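Long-range contacts in lipoprotein (PDB 7ADK), which probably acts as a membrane-anchored mycoplasma peptidase with a chymotrypsin-like, PA-clan fold: residues 424-429 and 443-448; 505-510 and 540-545; 286-291 and 462-467; 279-284 and 633-638. One frame throughout, in Å; residues are numbered along the deposited sequence.

Contact 1 of 4, residues 424-429 and 443-448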
loop_
_atom_site.group_PDB
_atom_site.type_symbol
_atom_site.label_atom_id
_atom_site.label_comp_id
_atom_site.label_asym_id
_atom_site.label_seq_id
_atom_site.Cartn_x
_atom_site.Cartn_y
_atom_site.Cartn_z
ATOM N N GLY B 424 -4.693 8.211 17.560
ATOM C CA GLY B 424 -3.675 9.247 17.423
ATOM C C GLY B 424 -2.279 8.682 17.590
ATOM O O GLY B 424 -2.014 7.534 17.213
ATOM N N THR B 425 -1.334 9.475 18.074
ATOM C CA THR B 425 0.017 8.985 18.308
ATOM C C THR B 425 0.611 9.586 19.583
ATOM O O THR B 425 0.207 10.663 20.036
ATOM C CB THR B 425 0.900 9.258 17.087
ATOM O OG1 THR B 425 0.318 8.665 15.955
ATOM C CG2 THR B 425 2.290 8.645 17.198
ATOM N N MET B 426 1.545 8.874 20.191
ATOM C CA MET B 426 2.273 9.291 21.382
ATOM C C MET B 426 3.758 8.950 21.282
ATOM O O MET B 426 4.167 8.102 20.497
ATOM C CB MET B 426 1.755 8.620 22.663
ATOM C CG MET B 426 0.250 8.529 22.804
ATOM S SD MET B 426 -0.352 8.314 24.488
ATOM C CE MET B 426 0.028 6.567 24.823
ATOM N N TRP B 427 4.557 9.569 22.130
ATOM C CA TRP B 427 5.888 9.095 22.466
ATOM C C TRP B 427 6.034 8.895 23.958
ATOM O O TRP B 427 5.408 9.580 24.767
ATOM C CB TRP B 427 6.954 10.056 21.952
ATOM C CG TRP B 427 6.930 11.412 22.576
ATOM C CD1 TRP B 427 7.711 11.814 23.600
ATOM C CD2 TRP B 427 6.071 12.543 22.257
ATOM N NE1 TRP B 427 7.388 13.096 23.956
ATOM C CE2 TRP B 427 6.395 13.606 23.155
ATOM C CE3 TRP B 427 5.070 12.779 21.307
ATOM C CZ2 TRP B 427 5.754 14.841 23.145
ATOM C CZ3 TRP B 427 4.434 14.030 21.272
ATOM C CH2 TRP B 427 4.769 15.055 22.180
ATOM N N ILE B 428 6.845 7.926 24.335
ATOM C CA ILE B 428 7.283 7.726 25.709
ATOM C C ILE B 428 8.211 8.895 26.082
ATOM O O ILE B 428 9.194 9.154 25.387
ATOM C CB ILE B 428 7.903 6.317 25.824
ATOM C CG1 ILE B 428 7.864 5.782 27.256
ATOM C CG2 ILE B 428 9.313 6.183 25.226
ATOM C CD1 ILE B 428 8.015 4.253 27.253
ATOM N N MET B 429 7.904 9.626 27.156
ATOM C CA MET B 429 8.755 10.718 27.615
ATOM C C MET B 429 9.376 10.463 28.982
ATOM O O MET B 429 10.527 10.820 29.197
ATOM C CB MET B 429 8.027 12.056 27.521
ATOM C CG MET B 429 6.985 12.341 28.602
ATOM S SD MET B 429 6.646 14.101 28.838
ATOM C CE MET B 429 5.663 14.402 27.376
ATOM N N PHE B 443 4.348 4.910 33.493
ATOM C CA PHE B 443 4.939 5.615 32.353
ATOM C C PHE B 443 4.079 6.788 31.898
ATOM O O PHE B 443 2.859 6.740 32.003
ATOM C CB PHE B 443 5.143 4.647 31.188
ATOM C CG PHE B 443 6.276 3.668 31.382
ATOM C CD1 PHE B 443 6.096 2.513 32.151
ATOM C CD2 PHE B 443 7.517 3.920 30.792
ATOM C CE1 PHE B 443 7.136 1.592 32.296
ATOM C CE2 PHE B 443 8.562 2.998 30.929
ATOM C CZ PHE B 443 8.364 1.831 31.672
ATOM N N TYR B 444 4.726 7.826 31.365
ATOM C CA TYR B 444 4.120 9.062 30.893
ATOM C C TYR B 444 4.440 9.276 29.426
ATOM O O TYR B 444 5.581 9.112 28.983
ATOM C CB TYR B 444 4.560 10.252 31.742
ATOM C CG TYR B 444 4.301 10.055 33.209
ATOM C CD1 TYR B 444 5.204 9.310 33.976
ATOM C CD2 TYR B 444 3.112 10.521 33.785
ATOM C CE1 TYR B 444 4.878 8.945 35.288
ATOM C CE2 TYR B 444 2.811 10.190 35.113
ATOM C CZ TYR B 444 3.663 9.361 35.850
ATOM O OH TYR B 444 3.279 8.913 37.067
ATOM N N PHE B 445 3.400 9.578 28.661
ATOM C CA PHE B 445 3.422 9.673 27.212
ATOM C C PHE B 445 2.993 11.078 26.751
ATOM O O PHE B 445 1.946 11.555 27.150
ATOM C CB PHE B 445 2.502 8.601 26.632
ATOM C CG PHE B 445 2.953 7.156 26.840
ATOM C CD1 PHE B 445 2.679 6.457 28.030
ATOM C CD2 PHE B 445 3.623 6.494 25.794
ATOM C CE1 PHE B 445 3.104 5.125 28.183
ATOM C CE2 PHE B 445 4.024 5.155 25.931
ATOM C CZ PHE B 445 3.772 4.473 27.127
ATOM N N GLY B 446 3.806 11.739 25.928
ATOM C CA GLY B 446 3.463 12.992 25.288
ATOM C C GLY B 446 2.583 12.753 24.082
ATOM O O GLY B 446 2.807 11.849 23.289
ATOM N N THR B 447 1.534 13.537 23.929
ATOM C CA THR B 447 0.566 13.449 22.836
ATOM C C THR B 447 -0.033 14.835 22.625
ATOM O O THR B 447 0.493 15.815 23.164
ATOM C CB THR B 447 -0.481 12.346 23.135
ATOM O OG1 THR B 447 -1.249 12.111 21.993
ATOM C CG2 THR B 447 -1.431 12.662 24.289
ATOM N N ASN B 448 -1.142 14.958 21.907
ATOM C CA ASN B 448 -1.898 16.201 21.818
ATOM C C ASN B 448 -3.308 16.115 22.413
ATOM O O ASN B 448 -3.881 15.051 22.602
ATOM C CB ASN B 448 -1.830 16.766 20.413
ATOM C CG ASN B 448 -2.562 15.940 19.417
ATOM O OD1 ASN B 448 -2.415 14.740 19.332
ATOM N ND2 ASN B 448 -3.400 16.561 18.649
#
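W427 lays its indole flat on the backbone of G446: the glycine CA stands 3.7 Å from the centroid of the six-membered ring, 16° off the ring normal, a CH-pi contact over the face. The ring gets there because CG of W427 lies between its backbone N and carbonyl carbon (chi1 65°), folding the indole back over the partner strand. The M429 chain, bent at its end, also brings CE beside G446 CA.

On the other face I428 and F445 sit across from each other, I428 CB lying 4.1 Å from F445 CE2. I428 also sends CD1 obliquely onto the ring of F443. M426 comes beside F445 as a Met-aromatic pair, with SD 5.1 Å from the ring centroid in an oblique approach, while its CE bends round toward CG of the same ring.

The backbones behind these groups form an antiparallel pair. W427 and G446 exchange N-H...O bonds in both directions, and M429 N gives a nearly straight bond to Y444 O (3.0 Å, 169° at the hydrogen). Toward G424 the strands part, and T447 OG1 takes over, donating to T425 O at 2.8 Å from a position tilted out of the carbonyl plane.

T425 OG1 in turn binds the backbone N of Y637, and Y444 OH binds E544. This is the hairpin of strands 421-433 and 442-447, flanked in its antiparallel sheet by strand 289-293 beyond the first and strand 541-546 beyond the second; L770 and V773 of strand 769-778 pack on W427.

Contact 2 of 4, residues 505-510 and 540-545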
loop_
_atom_site.group_PDB
_atom_site.type_symbol
_atom_site.label_atom_id
_atom_site.label_comp_id
_atom_site.label_asym_id
_atom_site.label_seq_id
_atom_site.Cartn_x
_atom_site.Cartn_y
_atom_site.Cartn_z
ATOM N N ALA B 505 -5.260 11.150 31.537
ATOM C CA ALA B 505 -4.664 12.398 31.045
ATOM C C ALA B 505 -4.259 13.300 32.228
ATOM O O ALA B 505 -5.117 13.751 32.984
ATOM C CB ALA B 505 -5.650 13.090 30.106
ATOM N N ILE B 506 -2.965 13.548 32.429
ATOM C CA ILE B 506 -2.429 14.249 33.613
ATOM C C ILE B 506 -2.170 15.743 33.413
ATOM O O ILE B 506 -2.382 16.520 34.337
ATOM C CB ILE B 506 -1.194 13.480 34.126
ATOM C CG1 ILE B 506 -1.724 12.503 35.163
ATOM C CG2 ILE B 506 -0.073 14.333 34.666
ATOM C CD1 ILE B 506 -0.674 11.733 35.910
ATOM N N PHE B 507 -1.750 16.168 32.226
ATOM C CA PHE B 507 -1.527 17.568 31.880
ATOM C C PHE B 507 -2.182 17.872 30.534
ATOM O O PHE B 507 -2.120 17.036 29.646
ATOM C CB PHE B 507 -0.016 17.848 31.902
ATOM C CG PHE B 507 0.417 19.260 31.560
ATOM C CD1 PHE B 507 -0.140 20.360 32.232
ATOM C CD2 PHE B 507 1.366 19.492 30.549
ATOM C CE1 PHE B 507 0.220 21.670 31.879
ATOM C CE2 PHE B 507 1.740 20.801 30.212
ATOM C CZ PHE B 507 1.153 21.895 30.859
ATOM N N HIS B 508 -2.821 19.033 30.375
ATOM C CA HIS B 508 -3.592 19.406 29.172
ATOM C C HIS B 508 -3.175 20.725 28.504
ATOM O O HIS B 508 -3.822 21.128 27.540
ATOM C CB HIS B 508 -5.095 19.382 29.495
ATOM C CG HIS B 508 -5.832 18.160 29.073
ATOM N ND1 HIS B 508 -6.112 17.798 27.785
ATOM C CD2 HIS B 508 -6.441 17.266 29.886
ATOM C CE1 HIS B 508 -6.887 16.717 27.816
ATOM N NE2 HIS B 508 -7.095 16.377 29.087
ATOM N N ALA B 509 -2.157 21.432 29.018
ATOM C CA ALA B 509 -1.666 22.701 28.440
ATOM C C ALA B 509 -2.765 23.747 28.140
ATOM O O ALA B 509 -2.679 24.505 27.173
ATOM C CB ALA B 509 -0.742 22.437 27.249
ATOM N N THR B 510 -3.794 23.820 28.981
ATOM C CA THR B 510 -4.866 24.817 28.899
ATOM C C THR B 510 -4.538 26.029 29.756
ATOM O O THR B 510 -4.157 25.914 30.917
ATOM C CB THR B 510 -6.214 24.243 29.339
ATOM O OG1 THR B 510 -6.100 23.538 30.556
ATOM C CG2 THR B 510 -6.806 23.322 28.294
ATOM N N PHE B 540 -1.288 20.114 23.156
ATOM C CA PHE B 540 -0.320 19.200 23.780
ATOM C C PHE B 540 -0.864 18.640 25.114
ATOM O O PHE B 540 -1.383 19.400 25.926
ATOM C CB PHE B 540 1.012 19.932 23.985
ATOM C CG PHE B 540 2.001 19.201 24.866
ATOM C CD1 PHE B 540 2.470 17.930 24.503
ATOM C CD2 PHE B 540 2.410 19.759 26.084
ATOM C CE1 PHE B 540 3.334 17.219 25.348
ATOM C CE2 PHE B 540 3.288 19.057 26.925
ATOM C CZ PHE B 540 3.754 17.791 26.552
ATOM N N ALA B 541 -0.735 17.342 25.366
ATOM C CA ALA B 541 -1.193 16.710 26.595
ATOM C C ALA B 541 -0.259 15.572 27.013
ATOM O O ALA B 541 0.456 15.030 26.178
ATOM C CB ALA B 541 -2.635 16.247 26.392
ATOM N N ILE B 542 -0.250 15.197 28.287
ATOM C CA ILE B 542 0.610 14.123 28.800
ATOM C C ILE B 542 -0.226 13.069 29.518
ATOM O O ILE B 542 -0.894 13.367 30.503
ATOM C CB ILE B 542 1.733 14.666 29.697
ATOM C CG1 ILE B 542 2.496 15.810 29.010
ATOM C CG2 ILE B 542 2.683 13.528 30.101
ATOM C CD1 ILE B 542 3.523 16.487 29.895
ATOM N N VAL B 543 -0.204 11.839 29.021
ATOM C CA VAL B 543 -1.000 10.706 29.493
ATOM C C VAL B 543 -0.154 9.751 30.327
ATOM O O VAL B 543 0.912 9.315 29.917
ATOM C CB VAL B 543 -1.625 9.951 28.302
ATOM C CG1 VAL B 543 -2.310 8.645 28.730
ATOM C CG2 VAL B 543 -2.637 10.852 27.593
ATOM N N GLU B 544 -0.646 9.390 31.496
ATOM C CA GLU B 544 -0.089 8.361 32.367
ATOM C C GLU B 544 -0.706 6.994 32.052
ATOM O O GLU B 544 -1.919 6.872 31.896
ATOM C CB GLU B 544 -0.336 8.786 33.814
ATOM C CG GLU B 544 0.170 7.801 34.870
ATOM C CD GLU B 544 -0.218 8.237 36.290
ATOM O OE1 GLU B 544 -1.347 7.917 36.718
ATOM O OE2 GLU B 544 0.619 8.842 36.999
ATOM N N VAL B 545 0.133 5.966 31.989
ATOM C CA VAL B 545 -0.274 4.567 31.915
ATOM C C VAL B 545 0.414 3.774 33.024
ATOM O O VAL B 545 1.642 3.722 33.095
ATOM C CB VAL B 545 0.010 3.985 30.524
ATOM C CG1 VAL B 545 -0.512 2.567 30.431
ATOM C CG2 VAL B 545 -0.635 4.779 29.396
#
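The carbonyl oxygen of I542 takes two amide hydrogens from the opposite strand: I506 N binds it at 2.8 Å, nearly in line with the C=O, and F507 N adds a weak bond at 3.4 Å. Two successive residues facing one partner make a classic beta bulge, and the register moves by one between the A505-V543 and F507-I542 pairs. I542 N returns a bond to F507 O (3.0 Å).

F507 swings its ring out with CG anti to the backbone N (chi1 180°) and turns its edge to two neighbours, so that CD2 lies 3.8 Å from CD1 of I542 and CE2 lies 4.0 Å from CE2 of F540. The two phenylalanine side chains cross at about a right angle. I506, the first residue of the bulge, runs obliquely across E544, its CD1 3.6 Å from E544 CB and also beside the carboxylate, whose OE2 is bonded by the hydroxyls of Y444 and Y832.

H508 starts away from the partner strand, yet its ND1 still lies beside A541 CB and is hydrogen-bonded to S449 OG. Strand 503-507 thus sits beside strand 541-546, which has strand 442-447 along its other edge, while V827 and M831 of helix 824-831 cover I506.

Contact 3 of 4, residues 286-291 and 462-467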
loop_
_atom_site.group_PDB
_atom_site.type_symbol
_atom_site.label_atom_id
_atom_site.label_comp_id
_atom_site.label_asym_id
_atom_site.label_seq_id
_atom_site.Cartn_x
_atom_site.Cartn_y
_atom_site.Cartn_z
ATOM N N THR B 286 8.756 6.781 19.920
ATOM C CA THR B 286 7.427 7.214 19.449
ATOM C C THR B 286 6.539 6.009 19.265
ATOM O O THR B 286 5.963 5.771 18.208
ATOM C CB THR B 286 7.446 8.083 18.202
ATOM O OG1 THR B 286 8.436 9.050 18.409
ATOM C CG2 THR B 286 6.103 8.793 18.030
ATOM N N LEU B 287 6.563 5.166 20.290
ATOM C CA LEU B 287 6.251 3.774 20.149
ATOM C C LEU B 287 4.815 3.623 19.659
ATOM O O LEU B 287 4.650 3.030 18.588
ATOM C CB LEU B 287 6.744 2.957 21.385
ATOM C CG LEU B 287 6.068 3.038 22.770
ATOM C CD1 LEU B 287 4.922 2.041 22.913
ATOM C CD2 LEU B 287 7.055 2.670 23.861
ATOM N N PRO B 288 3.779 4.163 20.329
ATOM C CA PRO B 288 2.466 3.660 20.114
ATOM C C PRO B 288 1.636 4.508 19.157
ATOM O O PRO B 288 1.367 5.694 19.375
ATOM C CB PRO B 288 1.849 3.589 21.498
ATOM C CG PRO B 288 2.603 4.599 22.347
ATOM C CD PRO B 288 3.699 5.116 21.416
ATOM N N ASN B 289 1.210 3.853 18.095
ATOM C CA ASN B 289 -0.019 4.181 17.422
ATOM C C ASN B 289 -1.071 3.726 18.444
ATOM O O ASN B 289 -1.064 2.565 18.844
ATOM C CB ASN B 289 -0.063 3.333 16.154
ATOM C CG ASN B 289 -1.343 3.434 15.362
ATOM O OD1 ASN B 289 -2.202 4.259 15.597
ATOM N ND2 ASN B 289 -1.496 2.596 14.374
ATOM N N GLU B 290 -1.890 4.627 18.961
ATOM C CA GLU B 290 -2.829 4.296 20.041
ATOM C C GLU B 290 -4.282 4.474 19.627
ATOM O O GLU B 290 -4.609 5.342 18.812
ATOM C CB GLU B 290 -2.474 5.045 21.336
ATOM C CG GLU B 290 -2.497 6.572 21.162
ATOM C CD GLU B 290 -2.881 7.354 22.424
ATOM O OE1 GLU B 290 -3.023 6.747 23.516
ATOM O OE2 GLU B 290 -3.069 8.589 22.309
ATOM N N GLU B 291 -5.146 3.651 20.220
ATOM C CA GLU B 291 -6.587 3.607 20.007
ATOM C C GLU B 291 -7.320 3.632 21.354
ATOM O O GLU B 291 -6.960 2.895 22.271
ATOM C CB GLU B 291 -6.999 2.347 19.222
ATOM C CG GLU B 291 -6.374 2.159 17.823
ATOM C CD GLU B 291 -5.306 1.041 17.748
ATOM O OE1 GLU B 291 -4.309 1.081 18.497
ATOM O OE2 GLU B 291 -5.453 0.112 16.916
ATOM N N PHE B 462 -8.408 -0.049 25.240
ATOM C CA PHE B 462 -7.244 0.811 25.018
ATOM C C PHE B 462 -6.166 -0.043 24.378
ATOM O O PHE B 462 -5.978 -1.181 24.784
ATOM C CB PHE B 462 -6.818 1.398 26.374
ATOM C CG PHE B 462 -5.359 1.791 26.512
ATOM C CD1 PHE B 462 -4.828 2.777 25.677
ATOM C CD2 PHE B 462 -4.541 1.148 27.473
ATOM C CE1 PHE B 462 -3.477 3.136 25.806
ATOM C CE2 PHE B 462 -3.196 1.542 27.632
ATOM C CZ PHE B 462 -2.673 2.538 26.798
ATOM N N SER B 463 -5.440 0.463 23.394
ATOM C CA SER B 463 -4.373 -0.319 22.763
ATOM C C SER B 463 -3.141 0.511 22.381
ATOM O O SER B 463 -3.249 1.709 22.163
ATOM C CB SER B 463 -4.939 -1.069 21.557
ATOM O OG SER B 463 -4.058 -2.072 21.122
ATOM N N LEU B 464 -1.984 -0.150 22.301
ATOM C CA LEU B 464 -0.676 0.401 21.927
ATOM C C LEU B 464 -0.104 -0.468 20.806
ATOM O O LEU B 464 0.282 -1.599 21.078
ATOM C CB LEU B 464 0.221 0.337 23.176
ATOM C CG LEU B 464 -0.234 1.160 24.382
ATOM C CD1 LEU B 464 0.534 0.720 25.616
ATOM C CD2 LEU B 464 0.001 2.652 24.199
ATOM N N THR B 465 0.002 0.006 19.563
ATOM C CA THR B 465 0.767 -0.707 18.519
ATOM C C THR B 465 2.031 0.026 18.120
ATOM O O THR B 465 2.007 1.200 17.768
ATOM C CB THR B 465 -0.063 -1.213 17.326
ATOM O OG1 THR B 465 0.746 -1.963 16.443
ATOM C CG2 THR B 465 -0.747 -0.198 16.439
ATOM N N ARG B 466 3.152 -0.684 18.196
ATOM C CA ARG B 466 4.493 -0.108 18.127
ATOM C C ARG B 466 5.478 -0.989 17.384
ATOM O O ARG B 466 5.389 -2.210 17.459
ATOM C CB ARG B 466 4.968 0.193 19.557
ATOM C CG ARG B 466 5.009 -1.002 20.515
ATOM C CD ARG B 466 6.450 -1.306 20.867
ATOM N NE ARG B 466 6.611 -2.641 21.420
ATOM C CZ ARG B 466 6.809 -3.735 20.726
ATOM N NH1 ARG B 466 7.251 -4.791 21.316
ATOM N NH2 ARG B 466 6.580 -3.811 19.454
ATOM N N LEU B 467 6.411 -0.363 16.680
ATOM C CA LEU B 467 7.514 -0.995 15.949
ATOM C C LEU B 467 8.514 -1.589 16.944
ATOM O O LEU B 467 8.927 -0.880 17.864
ATOM C CB LEU B 467 8.112 0.114 15.065
ATOM C CG LEU B 467 9.139 -0.293 14.007
ATOM C CD1 LEU B 467 8.633 -1.406 13.099
ATOM C CD2 LEU B 467 9.435 0.901 13.104
#
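N289 and T465 are brought side by side by their first torsions. In N289 CG stands anti to the backbone N (chi1 175°), and in T465 it is OG1 that takes that place, which turns the methyl CG2 toward the asparagine, 3.6 Å from N289 CB and as near to ND2. They form a hydrogen-bonded pair of the antiparallel strands 289-293 and 461-467, part of a curled sheet consistent with one barrel of a chymotrypsin-like peptidase. Both polar ends are tied by a third residue, N480: its OD1 takes N289 ND2, and its ND2 reaches T465 OG1.

The backbone bonds run in both directions. T465 N meets N289 O at 2.9 Å in an almost straight bond (172° at the hydrogen), and N289 N answers to T465 O. Further along, S463 N binds E291 O at 3.1 Å, whereas the return bond from E291 N is weak.

E291 shares the face of N289 and T465. Its bent chain lays OE1 over S463 CB at 3.8 Å, while OE2 makes a salt bridge to K488 on the next strand, 486-493, where T490 OG1 and S463 OG share a hydrogen bond.

On the other face E290 pairs with L464, and P288 lies alongside that leucine, both side chains pointing the same way, P288 CB against L464 CD2. Before the strand proper begins, L287 meets R466, whose guanidinium is held by the carbonyls of K581 and I582. Nearer the backbone, the aliphatic part of R466 crosses L287 obliquely, R466 CB lying 3.8 Å from L287 CD1.

Contact 4 of 4, residues 279-284 and 633-638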
loop_
_atom_site.group_PDB
_atom_site.type_symbol
_atom_site.label_atom_id
_atom_site.label_comp_id
_atom_site.label_asym_id
_atom_site.label_seq_id
_atom_site.Cartn_x
_atom_site.Cartn_y
_atom_site.Cartn_z
ATOM N N LYS B 279 15.270 2.958 15.101
ATOM C CA LYS B 279 16.346 2.448 15.967
ATOM C C LYS B 279 16.768 3.533 16.995
ATOM O O LYS B 279 17.408 3.202 17.991
ATOM C CB LYS B 279 17.467 1.767 15.154
ATOM C CG LYS B 279 18.381 0.798 15.926
ATOM C CD LYS B 279 17.705 -0.516 16.329
ATOM C CE LYS B 279 18.721 -1.469 16.949
ATOM N NZ LYS B 279 18.190 -2.840 17.106
ATOM N N THR B 280 16.252 4.769 16.841
ATOM C CA THR B 280 16.141 5.802 17.873
ATOM C C THR B 280 14.723 6.376 18.028
ATOM O O THR B 280 14.197 6.301 19.121
ATOM C CB THR B 280 17.162 6.922 17.666
ATOM O OG1 THR B 280 18.457 6.385 17.532
ATOM C CG2 THR B 280 17.180 7.882 18.844
ATOM N N VAL B 281 14.088 6.968 17.009
ATOM C CA VAL B 281 12.900 7.846 17.227
ATOM C C VAL B 281 11.527 7.207 17.013
ATOM O O VAL B 281 10.681 7.270 17.897
ATOM C CB VAL B 281 13.053 9.174 16.455
ATOM C CG1 VAL B 281 11.765 9.975 16.283
ATOM C CG2 VAL B 281 14.086 10.036 17.180
ATOM N N GLY B 282 11.234 6.665 15.839
ATOM C CA GLY B 282 9.917 6.118 15.492
ATOM C C GLY B 282 9.702 4.671 15.875
ATOM O O GLY B 282 8.650 4.080 15.678
ATOM N N LEU B 283 10.753 4.101 16.414
ATOM C CA LEU B 283 10.904 2.763 16.934
ATOM C C LEU B 283 11.467 2.947 18.329
ATOM O O LEU B 283 12.239 3.868 18.565
ATOM C CB LEU B 283 11.831 1.996 15.978
ATOM C CG LEU B 283 12.459 0.686 16.470
ATOM C CD1 LEU B 283 13.120 -0.001 15.278
ATOM C CD2 LEU B 283 13.531 0.910 17.538
ATOM N N ALA B 284 11.077 2.099 19.254
ATOM C CA ALA B 284 11.369 2.270 20.672
ATOM C C ALA B 284 10.763 3.482 21.394
ATOM O O ALA B 284 10.376 3.313 22.536
ATOM C CB ALA B 284 12.845 2.082 20.968
ATOM N N TYR B 633 10.837 13.545 12.310
ATOM C CA TYR B 633 9.515 13.085 12.684
ATOM C C TYR B 633 9.098 11.778 11.989
ATOM O O TYR B 633 8.093 11.749 11.292
ATOM C CB TYR B 633 8.454 14.225 12.707
ATOM C CG TYR B 633 8.590 15.387 11.767
ATOM C CD1 TYR B 633 9.390 16.487 12.093
ATOM C CD2 TYR B 633 7.867 15.391 10.579
ATOM C CE1 TYR B 633 9.536 17.550 11.184
ATOM C CE2 TYR B 633 8.104 16.392 9.634
ATOM C CZ TYR B 633 8.979 17.453 9.905
ATOM O OH TYR B 633 9.390 18.284 8.902
ATOM N N ILE B 634 9.849 10.671 12.187
ATOM C CA ILE B 634 9.224 9.323 12.115
ATOM C C ILE B 634 8.440 9.194 13.383
ATOM O O ILE B 634 8.858 8.640 14.386
ATOM C CB ILE B 634 10.111 8.070 11.981
ATOM C CG1 ILE B 634 10.908 8.174 10.695
ATOM C CG2 ILE B 634 9.228 6.801 11.897
ATOM C CD1 ILE B 634 11.696 6.906 10.360
ATOM N N VAL B 635 7.296 9.799 13.300
ATOM C CA VAL B 635 6.289 9.858 14.321
ATOM C C VAL B 635 4.986 9.959 13.592
ATOM O O VAL B 635 4.931 10.290 12.407
ATOM C CB VAL B 635 6.455 11.054 15.263
ATOM C CG1 VAL B 635 7.628 10.915 16.228
ATOM C CG2 VAL B 635 6.697 12.315 14.472
ATOM N N GLY B 636 3.921 9.678 14.310
ATOM C CA GLY B 636 2.613 9.666 13.710
ATOM C C GLY B 636 2.386 8.408 12.902
ATOM O O GLY B 636 3.206 7.962 12.105
ATOM N N TYR B 637 1.195 7.875 13.088
ATOM C CA TYR B 637 0.646 6.835 12.252
ATOM C C TYR B 637 -0.691 7.347 11.721
ATOM O O TYR B 637 -1.692 7.303 12.438
ATOM C CB TYR B 637 0.546 5.539 13.055
ATOM C CG TYR B 637 1.839 5.028 13.664
ATOM C CD1 TYR B 637 2.282 5.527 14.903
ATOM C CD2 TYR B 637 2.511 3.948 13.074
ATOM C CE1 TYR B 637 3.354 4.917 15.578
ATOM C CE2 TYR B 637 3.575 3.330 13.751
ATOM C CZ TYR B 637 3.988 3.797 15.014
ATOM O OH TYR B 637 4.941 3.125 15.706
ATOM N N PRO B 638 -0.759 7.912 10.514
ATOM C CA PRO B 638 -2.036 8.218 9.902
ATOM C C PRO B 638 -2.762 6.926 9.523
ATOM O O PRO B 638 -2.133 5.900 9.276
ATOM C CB PRO B 638 -1.704 9.097 8.708
ATOM C CG PRO B 638 -0.298 8.668 8.315
ATOM C CD PRO B 638 0.339 8.213 9.619
#
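G282 and I634 make the close part of this meeting of two loops. The glycine turns its bare CA to the isoleucine, 3.7 Å from I634 CG2 and 4.0 Å from I634 CB. CG2 of I634 is anti to its own backbone N (chi1 -61° for the other branch, CG1), which aims it at the glycine. I634 O faces the same CA, but G282 N approaches it at too poor an angle to bond.

Neither segment is helix or strand. I634 is the centre of an inverse gamma turn, marked by a weak bond from V635 N back to Y633 O (2.9 Å), and from this central position its side chain sets out toward 279-284.

Outside the meeting of G282 CA with I634 the fit slackens. V281 CG1 lies 4.2 Å from V635 CG1, an ordinary apolar touch, and Y637 OH stands 3.8 Å from G282 O, its hydrogen bond going to L287 O. R764 of strand 761-765 packs on V281, with S761 and S762 on V635. At the outer end, K279 is exposed to solvent and takes no part in the contact; its NZ reaches S469 O.

In the fold
From the N terminus, 279-284 comes first and waits for 633-638, so contact 4 closes the widest loop and holds the other three within it. The chain next enters 286-291, whose partner 462-467 closes contact 3; the hairpin of contact 1 lies inside that span. Contact 2 opens and closes later, in series with both. No loops cross. Contacts 1, 2 and 3 belong to one antiparallel sheet: strand 289-293 joins contact 3 to contact 1, and the 442-447 and 541-546 pairing joins contact 1 to contact 2, their centres 9 Å apart. Contact 4 ties two loops to this sheet through Y637, yet stays about 12 Å, nearest atoms, from contact 2.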